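Local coordinates for protein packaging enzyme P4 (Pseudomonas phage phi6, PDB 4BLO) that probably hydrolyses nucleoside triphosphates as a ring-shaped, RecA-like hexameric motor that drives viral RNA into the phage procapsid, at residues Tyr210-Leu213 against Thr214-Asn218; Arg190-Leu193 against Phe194-Gly198; Leu103-Lys106 against Pro107-His110; Thr34-Thr38 against Val39-Thr43; Ser88-Val92 against Leu93-Ile97. One frame throughout, in Å; residues are numbered along the deposited sequence.

Interaction 1 (Tyr210-Leu213 against Thr214-Asn218); sequences YSLL and TDISN
The amide of I216 donates to L212 O over 2.8 Å, an i to i+4 bond in the middle of helix 208-222, one of the helices packed within the RecA-like ATPase core. Three like it run alongside: T214 N to Y210 O, D215 N to S211 O and S217 N to L213 O, so four successive carbonyls of Y210-L213 are each taken up by an amide of the next turn. Y210 O has a second group close by, T214 OG1 at 3.2 Å, but this hydroxyl also has partners beyond the helix, S250 O and the guanidinium of R190 of a neighbouring subunit. Its place is set by chi1 of -58°, which tucks OG1 back beside its own backbone N and thus near the preceding turn.

D215, the next residue, uses its side chain differently. Its CG lies 3.4 Å from S211 O, and the carboxylate continues outward to a salt bridge with R195 of the same neighbouring subunit, while OD1 also takes weak bonds from V100 N and S99 OG. Two residues of one helix thus offer polar groups to arginines across the subunit boundary. F194 of that subunit packs against Y210 and S211, adding an apolar element to the junction.

The side chains of L212 and I216 meet through apolar atoms. The two branched chains slant across one another, and the ends of both meet where L212 CD2 lies 3.8 Å from I216 CD1.

Interaction 2 (Arg190-Leu193 against Phe194-Gly198); sequences RPLL and FRLKG
R190, the first residue of short helix 190-193, touches F194 twice, through its backbone and through its side chain. R190 O accepts the amide of F194 at 2.9 Å, with the N-H pointing almost straight at the oxygen (164°). The arginine chain also slants across the ring: CG stands over one face, 4.3 Å from the ring centroid and displaced toward the rim, in a CH-pi contact. CD lies 3.6 Å from F194 CZ; the bend at chi3 (-57°) beyond it then turns NE and the guanidinium, which stands nearly perpendicular to the ring with F194 CE2 at its edge. NE is held in a salt bridge by E150, while NH1 and NH2 make weak bonds to S250 OG and T214 OG1 of a neighbouring subunit.

P191 turns its carbonyl to R195, whose NH1 makes a weak bond to P191 O of 3.3 Å. The chain of R195 is extended from CG to NE, and its NH2 goes on to Q28 O of the same neighbouring subunit.

L192 contributes at both ends. Its carbonyl takes R195 N at 3.2 Å, with the donor well above the carbonyl plane, as the helix gives way to a type I turn over L193-L196. Its CD2 meets L196 CD2 at 3.8 Å, and helix 208-222 covers both leucines through L212.

L193 follows, its CB near the rim of the F194 ring at CD1. Taken together, ring contact along the aliphatic part and polar partners at the guanidinium probably restrict an arginine whose side chain lies about 8 Å from a bound ADP.

Interaction 3 (Leu103-Lys106 against Pro107-His110); sequences LARK and PVTH
The backbone runs extended from K106 into P107 and V108, with phi and psi near those of a polyproline helix, so the two segments meet through side chains and not through backbone hydrogen bonds. This connector leads from the loop behind helix 92-95 into strand 109-110, which pairs with strand 117-118 in a small antiparallel sheet.

L103 reaches across the bend with CD1, which lies 4.2 Å from P107 CA and 4.4 Å from P107 CB. The same methyl sits over the centre of the R105 guanidinium, 3.5 Å above its plane, and thereby joins the arginine and the proline in one cluster. R105 starts from the crowded position between its backbone N and carbonyl carbon (chi1 56°), then runs straight to NE. Its NH1 passes near P107 and V108, 4.1 Å from V108 N, and gives a weak, strongly bent bond to K106 O at 3.1 Å. The stronger grip is at NH2, which forms a salt bridge with D224.

K106 approaches the proline along its own stem: CG lies 3.7 Å from P107 CD, the chain crossing the ring at a slant before leading away. T221 of helix 208-222 touches L103 and P107, and Y118 packs on P107.

The two halves of this surface connector therefore meet chiefly by van der Waals contact round a proline, while the charged end of R105 is satisfied outside them by D224.

Interaction 4 (Thr34-Thr38 against Val39-Thr43); sequences TAINT and VVIKT
The side chain of N37 crosses that of V40 at about a right angle, OD1 reaching to 3.4 Å from V40 CG2, just where the chain passes from strand 34-35 into helix 38-54. This is a strand-to-helix junction, the strand belonging to a two-stranded antiparallel sheet with 26-27. The extended first torsion of N37 (chi1 -168°) sets CG opposite the backbone N and swings the amide over the first helical turn, so that ND2 comes within 3.5 Å of V39 CG2 as well. Both valine methyls involved lie beside the backbone N of their own residue.

A second contact is apolar. I36 CG2 meets I41 CD1 at 4.1 Å, the chains slanting past each other. Helix 7-22 through L20, and helix 167-179 through I175, also touch I41, packing the start of helix 38-54 on these two helices.

T38 ties the turn together through its carbonyl. K42 N donates to T38 O in the carbonyl plane at 3.2 Å, and I41 N adds a weak, bent bond to the same oxygen. T38 OG1 is bound to L20 O, and K42 NZ forms a salt bridge with D21, so helix 7-22 holds this end of the helix by two polar contacts.

The next carbonyl, V39 O, receives two donors from T43, one turn further along: the backbone N at 2.9 Å and the hydroxyl OG1 at 2.7 Å, the latter 48° above the carbonyl plane.

Interaction 5 (Ser88-Val92 against Leu93-Ile97); sequences SDVDV and LDTGI
D91 O accepts D94 N at 2.9 Å, with the donor lifted well above the carbonyl plane, and T95 N adds a weak bond to the same oxygen. V92 O is likewise taken by G96 N, again weakly and at a bent angle. T95 OG1 gives its proton to G96 O at 3.2 Å, in the carbonyl plane and on a lone pair; G96 O is also held by Q28 NE2, so this carbonyl has two donors.

Two carboxylates lie close together. D91 OD2 stands 3.2 Å from D94 OD1; the side chains cross at about a right angle and the carboxylate planes are turned 57° apart. D94 OD2 is satisfied by V86 N of a neighbouring subunit, which may ease any repulsion between the acids.

Apolar contacts flank these bonds: V90 CG1 and T95 CG2 approach tip to tip at 3.5 Å, and V92 CG1 lies against I97 CD1.

An i to i+3 bond at D91, followed by G96, marks a short, weakly bonded helical turn ended by a glycine of positive phi that leaves helical geometry, here built into a subunit interface of the hexamer.

Overall arrangement
Interactions 1, 2 and 5 are buried, interaction 4 is partly so and interaction 3 lies at the surface; all five approach other subunits. Interactions 1 and 2 touch within the chain, leucines of 190-198 packing on helix 208-222, and the arginines of 190-198 face polar groups of 210-218 across the subunit boundary, so the two contacts meet both within the chain and between chains. Regular helix bonding dominates interaction 1. Interaction 2 mixes a straight helical bond, a turn bond and arginine contacts, while interaction 5, touched by K197 at S88, has bent, mostly weak bonds. Interaction 3 is van der Waals contact round a proline; interaction 4 joins strand to helix with an apolar pair and helix-start bonds.

Interaction 1 (Tyr210-Leu213 against Thr214-Asn218)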
# COMPACT_ATOMS: atom_id res chain seq x y z
N TYR L 210 -9.70 17.21 -5.34
CA TYR L 210 -9.70 18.59 -5.83
C TYR L 210 -9.93 18.65 -7.34
O TYR L 210 -10.63 19.54 -7.81
CB TYR L 210 -8.42 19.31 -5.46
CG TYR L 210 -8.14 19.29 -3.98
CD1 TYR L 210 -8.83 20.12 -3.11
CD2 TYR L 210 -7.19 18.43 -3.44
CE1 TYR L 210 -8.60 20.08 -1.74
CE2 TYR L 210 -6.93 18.40 -2.07
CZ TYR L 210 -7.63 19.23 -1.22
OH TYR L 210 -7.33 19.22 0.11
N SER L 211 -9.39 17.67 -8.07
CA SER L 211 -9.59 17.56 -9.51
C SER L 211 -11.05 17.23 -9.81
O SER L 211 -11.63 17.83 -10.72
CB SER L 211 -8.65 16.51 -10.11
OG SER L 211 -7.41 17.12 -10.42
N LEU L 212 -11.66 16.33 -9.01
CA LEU L 212 -13.06 15.95 -9.15
C LEU L 212 -14.01 17.14 -8.94
O LEU L 212 -14.94 17.30 -9.72
CB LEU L 212 -13.44 14.81 -8.19
CG LEU L 212 -13.87 13.47 -8.84
CD1 LEU L 212 -14.09 12.40 -7.78
CD2 LEU L 212 -15.15 13.63 -9.65
N LEU L 213 -13.73 18.00 -7.93
CA LEU L 213 -14.53 19.20 -7.65
C LEU L 213 -14.51 20.16 -8.85
O LEU L 213 -15.57 20.70 -9.20
CB LEU L 213 -14.02 19.93 -6.39
CG LEU L 213 -14.42 19.39 -5.02
CD1 LEU L 213 -13.66 20.09 -3.93
CD2 LEU L 213 -15.90 19.58 -4.76
N THR L 214 -13.32 20.35 -9.48
CA THR L 214 -13.13 21.20 -10.66
C THR L 214 -13.89 20.63 -11.88
O THR L 214 -14.56 21.38 -12.59
CB THR L 214 -11.64 21.39 -10.97
OG1 THR L 214 -10.99 21.95 -9.83
CG2 THR L 214 -11.41 22.29 -12.15
N ASP L 215 -13.77 19.30 -12.10
CA ASP L 215 -14.45 18.57 -13.17
C ASP L 215 -15.97 18.65 -12.98
O ASP L 215 -16.70 18.85 -13.96
CB ASP L 215 -13.98 17.11 -13.22
CG ASP L 215 -12.61 16.88 -13.84
OD1 ASP L 215 -12.00 17.87 -14.30
OD2 ASP L 215 -12.18 15.71 -13.89
N ILE L 216 -16.45 18.53 -11.73
CA ILE L 216 -17.88 18.64 -11.41
C ILE L 216 -18.32 20.11 -11.64
O ILE L 216 -19.34 20.34 -12.29
CB ILE L 216 -18.18 18.13 -9.98
CG1 ILE L 216 -18.13 16.59 -9.93
CG2 ILE L 216 -19.51 18.64 -9.48
CD1 ILE L 216 -17.92 15.99 -8.55
N SER L 217 -17.52 21.09 -11.18
CA SER L 217 -17.81 22.52 -11.34
C SER L 217 -17.94 22.89 -12.81
O SER L 217 -18.93 23.52 -13.19
CB SER L 217 -16.74 23.37 -10.66
OG SER L 217 -17.12 24.74 -10.62
N ASN L 218 -16.98 22.46 -13.65
CA ASN L 218 -16.98 22.76 -15.09
C ASN L 218 -18.14 22.07 -15.82
O ASN L 218 -18.72 22.65 -16.74
CB ASN L 218 -15.63 22.42 -15.72
CG ASN L 218 -14.46 23.25 -15.24
OD1 ASN L 218 -13.30 22.80 -15.28
ND2 ASN L 218 -14.71 24.47 -14.79

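Interaction 2 (Arg190-Leu193 against Phe194-Gly198)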
# COMPACT_ATOMS: atom_id res chain seq x y z
N ARG L 190 -20.66 12.84 0.94
CA ARG L 190 -19.92 11.84 1.76
C ARG L 190 -19.87 10.43 1.12
O ARG L 190 -18.78 9.87 1.15
CB ARG L 190 -20.52 11.69 3.16
CG ARG L 190 -20.08 12.71 4.20
CD ARG L 190 -20.37 12.20 5.63
NE ARG L 190 -21.77 11.86 5.87
CZ ARG L 190 -22.19 10.91 6.71
NH1 ARG L 190 -21.32 10.20 7.41
NH2 ARG L 190 -23.49 10.68 6.86
N PRO L 191 -20.96 9.82 0.56
CA PRO L 191 -20.82 8.48 -0.06
C PRO L 191 -19.65 8.36 -1.06
O PRO L 191 -18.98 7.32 -1.12
CB PRO L 191 -22.16 8.29 -0.79
CG PRO L 191 -23.12 9.15 -0.09
CD PRO L 191 -22.36 10.31 0.44
N LEU L 192 -19.41 9.44 -1.82
CA LEU L 192 -18.33 9.57 -2.80
C LEU L 192 -16.99 9.80 -2.09
O LEU L 192 -16.03 9.09 -2.37
CB LEU L 192 -18.66 10.77 -3.73
CG LEU L 192 -18.08 10.83 -5.16
CD1 LEU L 192 -18.29 12.20 -5.75
CD2 LEU L 192 -16.61 10.50 -5.21
N LEU L 193 -16.93 10.78 -1.17
CA LEU L 193 -15.72 11.18 -0.44
C LEU L 193 -15.12 10.07 0.42
O LEU L 193 -13.89 9.94 0.50
CB LEU L 193 -16.06 12.38 0.46
CG LEU L 193 -15.52 13.75 0.00
CD1 LEU L 193 -16.17 14.20 -1.32
CD2 LEU L 193 -15.76 14.81 1.07
N PHE L 194 -15.97 9.28 1.06
CA PHE L 194 -15.52 8.22 1.96
C PHE L 194 -15.07 6.96 1.19
O PHE L 194 -14.39 6.11 1.76
CB PHE L 194 -16.62 7.92 3.00
CG PHE L 194 -16.78 8.97 4.08
CD1 PHE L 194 -16.08 10.18 4.02
CD2 PHE L 194 -17.63 8.76 5.16
CE1 PHE L 194 -16.23 11.15 5.01
CE2 PHE L 194 -17.77 9.73 6.16
CZ PHE L 194 -17.07 10.91 6.08
N ARG L 195 -15.38 6.89 -0.12
CA ARG L 195 -14.99 5.75 -0.95
C ARG L 195 -13.89 6.15 -1.96
O ARG L 195 -13.62 5.40 -2.91
CB ARG L 195 -16.22 5.14 -1.64
CG ARG L 195 -16.95 4.19 -0.72
CD ARG L 195 -18.38 3.96 -1.10
NE ARG L 195 -19.05 3.16 -0.07
CZ ARG L 195 -20.01 3.62 0.71
NH1 ARG L 195 -20.45 4.87 0.59
NH2 ARG L 195 -20.56 2.83 1.62
N LEU L 196 -13.21 7.28 -1.71
CA LEU L 196 -12.12 7.72 -2.56
C LEU L 196 -10.87 6.92 -2.20
O LEU L 196 -10.24 7.17 -1.17
CB LEU L 196 -11.86 9.23 -2.45
CG LEU L 196 -12.86 10.18 -3.13
CD1 LEU L 196 -12.61 11.61 -2.72
CD2 LEU L 196 -12.83 10.05 -4.65
N LYS L 197 -10.55 5.92 -3.07
CA LYS L 197 -9.39 5.06 -2.86
C LYS L 197 -8.19 5.71 -3.49
O LYS L 197 -8.30 6.29 -4.56
CB LYS L 197 -9.58 3.61 -3.37
CG LYS L 197 -10.84 3.34 -4.20
CD LYS L 197 -11.75 2.30 -3.52
CE LYS L 197 -12.82 1.69 -4.41
NZ LYS L 197 -14.24 2.01 -3.99
N GLY L 198 -7.08 5.66 -2.79
CA GLY L 198 -5.82 6.27 -3.22
C GLY L 198 -4.99 6.73 -2.04
O GLY L 198 -5.46 6.76 -0.90

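Interaction 3 (Leu103-Lys106 against Pro107-His110)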
# COMPACT_ATOMS: atom_id res chain seq x y z
N LEU L 103 -15.43 26.59 -20.56
CA LEU L 103 -16.32 27.30 -21.46
C LEU L 103 -15.62 28.48 -22.11
O LEU L 103 -15.12 29.38 -21.42
CB LEU L 103 -17.55 27.80 -20.68
CG LEU L 103 -18.90 27.16 -20.93
CD1 LEU L 103 -19.98 28.00 -20.32
CD2 LEU L 103 -19.20 26.99 -22.41
N ALA L 104 -15.61 28.51 -23.45
CA ALA L 104 -14.98 29.59 -24.20
C ALA L 104 -15.82 30.88 -24.11
O ALA L 104 -15.27 31.98 -24.15
CB ALA L 104 -14.80 29.19 -25.65
N ARG L 105 -17.13 30.74 -23.97
CA ARG L 105 -18.05 31.87 -23.81
C ARG L 105 -18.13 32.27 -22.32
O ARG L 105 -17.59 31.57 -21.47
CB ARG L 105 -19.45 31.51 -24.36
CG ARG L 105 -20.08 30.26 -23.74
CD ARG L 105 -21.50 30.05 -24.17
NE ARG L 105 -22.12 28.92 -23.46
CZ ARG L 105 -22.73 29.02 -22.28
NH1 ARG L 105 -22.79 30.19 -21.65
NH2 ARG L 105 -23.25 27.94 -21.70
N LYS L 106 -18.80 33.39 -22.03
CA LYS L 106 -19.03 33.86 -20.66
C LYS L 106 -20.09 32.93 -20.01
O LYS L 106 -21.09 32.62 -20.67
CB LYS L 106 -19.49 35.34 -20.67
CG LYS L 106 -19.60 35.98 -19.28
CD LYS L 106 -19.27 37.46 -19.32
CE LYS L 106 -18.85 37.98 -17.96
NZ LYS L 106 -18.16 39.30 -18.05
N PRO L 107 -19.87 32.40 -18.78
CA PRO L 107 -20.88 31.50 -18.19
C PRO L 107 -22.15 32.23 -17.74
O PRO L 107 -22.06 33.39 -17.34
CB PRO L 107 -20.17 30.86 -17.00
CG PRO L 107 -18.88 31.56 -16.85
CD PRO L 107 -18.74 32.64 -17.86
N VAL L 108 -23.33 31.55 -17.79
CA VAL L 108 -24.65 32.05 -17.38
C VAL L 108 -24.61 32.37 -15.87
O VAL L 108 -24.23 31.52 -15.06
CB VAL L 108 -25.80 31.06 -17.74
CG1 VAL L 108 -26.98 31.16 -16.78
CG2 VAL L 108 -26.27 31.26 -19.18
N THR L 109 -24.96 33.61 -15.52
CA THR L 109 -24.93 34.05 -14.13
C THR L 109 -26.23 33.62 -13.41
O THR L 109 -27.20 33.26 -14.08
CB THR L 109 -24.65 35.57 -14.04
OG1 THR L 109 -25.44 36.30 -14.99
CG2 THR L 109 -23.19 35.90 -14.23
N HIS L 110 -26.21 33.58 -12.05
CA HIS L 110 -27.31 33.18 -11.16
C HIS L 110 -27.42 34.13 -9.95
O HIS L 110 -26.48 34.87 -9.65
CB HIS L 110 -27.10 31.72 -10.68
CG HIS L 110 -27.10 30.69 -11.76
ND1 HIS L 110 -28.21 29.91 -12.01
CD2 HIS L 110 -26.11 30.32 -12.61
CE1 HIS L 110 -27.87 29.11 -13.00
NE2 HIS L 110 -26.62 29.32 -13.41

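Interaction 4 (Thr34-Thr38 against Val39-Thr43)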
# COMPACT_ATOMS: atom_id res chain seq x y z
N THR L 34 -14.42 7.90 -18.30
CA THR L 34 -15.72 7.28 -18.55
C THR L 34 -16.68 8.32 -19.09
O THR L 34 -16.91 9.35 -18.44
CB THR L 34 -16.30 6.57 -17.30
OG1 THR L 34 -15.26 5.87 -16.61
CG2 THR L 34 -17.40 5.59 -17.65
N ALA L 35 -17.27 8.04 -20.26
CA ALA L 35 -18.23 8.91 -20.93
C ALA L 35 -19.54 9.01 -20.16
O ALA L 35 -19.97 8.05 -19.52
CB ALA L 35 -18.49 8.38 -22.34
N ILE L 36 -20.18 10.19 -20.23
CA ILE L 36 -21.47 10.46 -19.60
C ILE L 36 -22.54 10.38 -20.69
O ILE L 36 -22.47 11.11 -21.68
CB ILE L 36 -21.48 11.84 -18.85
CG1 ILE L 36 -20.66 11.74 -17.55
CG2 ILE L 36 -22.92 12.30 -18.54
CD1 ILE L 36 -20.25 13.05 -16.94
N ASN L 37 -23.55 9.49 -20.50
CA ASN L 37 -24.65 9.35 -21.44
C ASN L 37 -25.65 10.47 -21.20
O ASN L 37 -26.44 10.44 -20.25
CB ASN L 37 -25.31 7.96 -21.40
CG ASN L 37 -26.25 7.68 -22.56
OD1 ASN L 37 -27.12 6.81 -22.46
ND2 ASN L 37 -26.09 8.38 -23.69
N THR L 38 -25.57 11.48 -22.06
CA THR L 38 -26.35 12.70 -22.10
C THR L 38 -27.86 12.37 -22.25
O THR L 38 -28.67 13.03 -21.60
CB THR L 38 -25.77 13.56 -23.24
OG1 THR L 38 -24.92 14.55 -22.67
CG2 THR L 38 -26.81 14.21 -24.16
N VAL L 39 -28.20 11.35 -23.08
CA VAL L 39 -29.56 10.90 -23.41
C VAL L 39 -30.39 10.68 -22.14
O VAL L 39 -31.53 11.15 -22.07
CB VAL L 39 -29.52 9.62 -24.29
CG1 VAL L 39 -30.93 9.14 -24.66
CG2 VAL L 39 -28.69 9.84 -25.55
N VAL L 40 -29.81 10.00 -21.14
CA VAL L 40 -30.43 9.68 -19.85
C VAL L 40 -30.92 10.98 -19.16
O VAL L 40 -32.06 11.01 -18.69
CB VAL L 40 -29.45 8.86 -18.95
CG1 VAL L 40 -30.09 8.46 -17.63
CG2 VAL L 40 -28.96 7.62 -19.69
N ILE L 41 -30.08 12.06 -19.15
CA ILE L 41 -30.40 13.36 -18.54
C ILE L 41 -31.60 13.98 -19.28
O ILE L 41 -32.54 14.45 -18.63
CB ILE L 41 -29.17 14.32 -18.48
CG1 ILE L 41 -27.97 13.65 -17.76
CG2 ILE L 41 -29.53 15.63 -17.78
CD1 ILE L 41 -26.64 14.01 -18.31
N LYS L 42 -31.57 13.93 -20.64
CA LYS L 42 -32.66 14.44 -21.49
C LYS L 42 -33.98 13.71 -21.18
O LYS L 42 -35.01 14.35 -20.99
CB LYS L 42 -32.32 14.30 -22.98
CG LYS L 42 -31.18 15.18 -23.48
CD LYS L 42 -31.15 15.32 -25.01
CE LYS L 42 -30.71 14.06 -25.73
NZ LYS L 42 -30.70 14.25 -27.20
N THR L 43 -33.91 12.37 -21.08
CA THR L 43 -35.03 11.48 -20.77
C THR L 43 -35.62 11.83 -19.40
O THR L 43 -36.84 11.86 -19.26
CB THR L 43 -34.58 10.00 -20.85
OG1 THR L 43 -33.84 9.79 -22.06
CG2 THR L 43 -35.75 9.04 -20.79

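Interaction 5 (Ser88-Val92 against Leu93-Ile97)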
# COMPACT_ATOMS: atom_id res chain seq x y z
N SER L 88 -7.30 1.42 -9.21
CA SER L 88 -6.92 2.81 -8.90
C SER L 88 -5.39 3.01 -8.98
O SER L 88 -4.96 4.15 -9.01
CB SER L 88 -7.43 3.25 -7.53
OG SER L 88 -8.84 3.20 -7.40
N ASP L 89 -4.59 1.92 -9.00
CA ASP L 89 -3.13 1.99 -9.09
C ASP L 89 -2.68 1.29 -10.38
O ASP L 89 -2.19 0.16 -10.35
CB ASP L 89 -2.46 1.41 -7.84
CG ASP L 89 -2.52 2.30 -6.60
OD1 ASP L 89 -2.80 3.52 -6.75
OD2 ASP L 89 -2.26 1.79 -5.48
N VAL L 90 -2.92 1.97 -11.50
CA VAL L 90 -2.62 1.58 -12.89
C VAL L 90 -1.83 2.73 -13.52
O VAL L 90 -2.09 3.87 -13.15
CB VAL L 90 -3.95 1.28 -13.64
CG1 VAL L 90 -4.83 2.53 -13.74
CG2 VAL L 90 -3.70 0.68 -15.02
N ASP L 91 -0.90 2.48 -14.47
CA ASP L 91 -0.13 3.59 -15.05
C ASP L 91 -1.03 4.63 -15.74
O ASP L 91 -1.84 4.30 -16.61
CB ASP L 91 0.96 3.11 -16.01
CG ASP L 91 1.88 4.22 -16.50
OD1 ASP L 91 2.17 5.13 -15.70
OD2 ASP L 91 2.37 4.12 -17.64
N VAL L 92 -0.85 5.89 -15.32
CA VAL L 92 -1.54 7.12 -15.76
C VAL L 92 -1.40 7.33 -17.29
O VAL L 92 -2.25 7.96 -17.93
CB VAL L 92 -0.96 8.31 -14.94
CG1 VAL L 92 -1.72 9.58 -15.22
CG2 VAL L 92 -1.03 8.04 -13.44
N LEU L 93 -0.33 6.80 -17.87
CA LEU L 93 -0.07 6.87 -19.30
C LEU L 93 -0.85 5.78 -20.07
O LEU L 93 -1.03 5.93 -21.28
CB LEU L 93 1.44 6.70 -19.52
CG LEU L 93 2.16 7.69 -20.40
CD1 LEU L 93 2.05 9.10 -19.86
CD2 LEU L 93 3.60 7.34 -20.48
N ASP L 94 -1.26 4.68 -19.40
CA ASP L 94 -2.04 3.60 -20.03
C ASP L 94 -3.52 3.95 -20.03
O ASP L 94 -4.29 3.39 -20.81
CB ASP L 94 -1.79 2.26 -19.32
CG ASP L 94 -0.47 1.57 -19.64
OD1 ASP L 94 0.59 2.20 -19.45
OD2 ASP L 94 -0.50 0.40 -20.09
N THR L 95 -3.92 4.88 -19.13
CA THR L 95 -5.29 5.35 -18.97
C THR L 95 -5.45 6.75 -19.57
O THR L 95 -6.56 7.12 -19.95
CB THR L 95 -5.74 5.35 -17.47
OG1 THR L 95 -4.97 6.27 -16.69
CG2 THR L 95 -5.72 3.97 -16.86
N GLY L 96 -4.37 7.51 -19.61
CA GLY L 96 -4.43 8.89 -20.06
C GLY L 96 -5.04 9.74 -18.98
O GLY L 96 -5.30 9.24 -17.88
N ILE L 97 -5.28 11.02 -19.25
CA ILE L 97 -5.85 11.90 -18.24
C ILE L 97 -6.96 12.72 -18.87
O ILE L 97 -6.78 13.26 -19.96
CB ILE L 97 -4.76 12.80 -17.57
CG1 ILE L 97 -3.75 11.94 -16.78
CG2 ILE L 97 -5.35 13.89 -16.67
CD1 ILE L 97 -2.42 12.24 -17.11